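Long-range contact in Alpha/beta hydrolase fold protein (Ochrobactrum, PDB 4G8C), which acts as an N-acyl homoserine lactonase of the alpha/beta hydrolase fold, probably hydrolysing the ester bond of the homoserine lactone ring: residues 34-39 against 174-179. The protein carries 1 engineered substitution. Residues are numbered along the deposited sequence; the frame is centred on the assembly and turned at random.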
loop_
_atom_site.group_PDB
_atom_site.type_symbol
_atom_site.label_atom_id
_atom_site.label_comp_id
_atom_site.label_asym_id
_atom_site.label_seq_id
_atom_site.Cartn_x
_atom_site.Cartn_y
_atom_site.Cartn_z
ATOM N N SER A 34 5.425 5.397 6.692
ATOM C CA SER A 34 5.937 5.206 8.057
ATOM C C SER A 34 5.449 3.923 8.723
ATOM O O SER A 34 5.502 3.795 9.943
ATOM C CB SER A 34 5.665 6.438 8.936
ATOM O OG SER A 34 6.203 7.605 8.322
ATOM N N SER A 35 4.994 2.965 7.920
ATOM C CA SER A 35 4.625 1.650 8.408
ATOM C C SER A 35 5.690 0.611 8.044
ATOM O O SER A 35 6.859 0.947 7.809
ATOM C CB SER A 35 3.276 1.256 7.818
ATOM O OG SER A 35 2.737 0.159 8.518
ATOM N N SER A 36 5.273 -0.649 7.985
ATOM C CA SER A 36 6.128 -1.731 7.523
ATOM C C SER A 36 5.239 -2.907 7.164
ATOM O O SER A 36 4.046 -2.925 7.511
ATOM C CB SER A 36 7.157 -2.135 8.570
ATOM O OG SER A 36 6.590 -2.983 9.529
ATOM N N GLY A 37 5.810 -3.887 6.473
ATOM C CA GLY A 37 5.072 -5.090 6.129
ATOM C C GLY A 37 4.569 -5.866 7.336
ATOM O O GLY A 37 3.645 -6.664 7.210
ATOM N N ALA A 38 5.161 -5.633 8.507
ATOM C CA ALA A 38 4.719 -6.305 9.729
ATOM C C ALA A 38 3.267 -5.977 10.059
ATOM O O ALA A 38 2.602 -6.733 10.769
ATOM C CB ALA A 38 5.620 -5.914 10.884
ATOM N N ILE A 39 2.781 -4.849 9.555
ATOM C CA ILE A 39 1.407 -4.412 9.808
ATOM C C ILE A 39 0.367 -5.388 9.233
ATOM O O ILE A 39 -0.799 -5.408 9.658
ATOM C CB ILE A 39 1.173 -2.965 9.272
ATOM C CG1 ILE A 39 0.036 -2.287 10.034
ATOM C CG2 ILE A 39 0.920 -2.947 7.776
ATOM C CD1 ILE A 39 0.379 -1.945 11.463
ATOM N N LEU A 174 4.454 2.030 17.561
ATOM C CA LEU A 174 5.331 3.177 17.772
ATOM C C LEU A 174 6.735 2.893 17.266
ATOM O O LEU A 174 7.369 3.759 16.658
ATOM C CB LEU A 174 5.396 3.535 19.254
ATOM C CG LEU A 174 4.078 3.829 19.967
ATOM C CD1 LEU A 174 4.333 4.028 21.443
ATOM C CD2 LEU A 174 3.393 5.054 19.374
ATOM N N ASP A 175 7.223 1.683 17.510
ATOM C CA ASP A 175 8.578 1.331 17.103
ATOM C C ASP A 175 8.713 1.410 15.585
ATOM O O ASP A 175 9.729 1.872 15.065
ATOM C CB ASP A 175 8.949 -0.068 17.602
ATOM C CG ASP A 175 8.826 -0.207 19.110
ATOM O OD1 ASP A 175 8.906 0.820 19.817
ATOM O OD2 ASP A 175 8.648 -1.346 19.587
ATOM N N ILE A 176 7.680 0.963 14.879
ATOM C CA ILE A 176 7.678 0.992 13.425
ATOM C C ILE A 176 7.729 2.427 12.886
ATOM O O ILE A 176 8.561 2.761 12.042
ATOM C CB ILE A 176 6.429 0.276 12.867
ATOM C CG1 ILE A 176 6.437 -1.206 13.262
ATOM C CG2 ILE A 176 6.351 0.450 11.357
ATOM C CD1 ILE A 176 5.150 -1.942 12.918
ATOM N N VAL A 177 6.838 3.277 13.383
ATOM C CA VAL A 177 6.763 4.659 12.922
ATOM C C VAL A 177 8.026 5.442 13.278
ATOM O O VAL A 177 8.527 6.234 12.477
ATOM C CB VAL A 177 5.514 5.362 13.487
ATOM C CG1 VAL A 177 5.525 6.851 13.182
ATOM C CG2 VAL A 177 4.244 4.702 12.968
ATOM N N ALA A 178 8.533 5.226 14.492
ATOM C CA ALA A 178 9.719 5.927 14.971
ATOM C C ALA A 178 10.959 5.579 14.161
ATOM O O ALA A 178 11.855 6.405 14.023
ATOM C CB ALA A 178 9.950 5.623 16.447
ATOM N N ARG A 179 11.026 4.358 13.639
ATOM C CA ARG A 179 12.189 3.942 12.863
ATOM C C ARG A 179 12.292 4.699 11.546
ATOM O O ARG A 179 13.393 4.999 11.091
ATOM C CB ARG A 179 12.176 2.428 12.599
ATOM C CG ARG A 179 13.277 1.938 11.645
ATOM C CD ARG A 179 12.824 2.072 10.193
ATOM N NE ARG A 179 13.786 1.597 9.204
ATOM C CZ ARG A 179 14.707 2.368 8.637
ATOM N NH1 ARG A 179 14.823 3.637 9.012
ATOM N NH2 ARG A 179 15.526 1.868 7.716
HETATM O O HOH W 1 8.942 2.119 9.293
#
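In this alpha/beta hydrolase fold the loop after strand 24-30, next to the product pocket, packs against helix 171-179 through S34 to S36 on the loop and I176 and V177 on the helix. I176 lays its branched side chain along the loop backbone. Its CG2, anti to the backbone N, presses on the S35 carbonyl carbon C at 3.4 Å. Its CD1 reaches further along the loop to S36 OG at 3.8 Å. The next residue, V177, meets the S34 carbonyl. V177 CA makes a CA-H...O contact with S34 O at 3.3 Å, and V177 CG2 lies 3.4 Å from the same oxygen. No direct hydrogen bond joins the segments. A water donates to both S35 O and I176 O, 2.8 Å from each. The S36 hydroxyl stands between the backbone N and the carbonyl carbon (chi1 81°), where OG accepts from A38 N at 3.2 Å and closes an ST turn. An alanine in place of S36 would remove OG, which would probably leave A38 N without this acceptor and open a gap beside I176 CD1. S34 OG bonds R185, and G37 N bonds D58. The contact thus sets aliphatic methyls against polar peptide and hydroxyl groups; the water carries the hydrogen bonds between the segments, and the CA-H...O contact adds a weaker polar one.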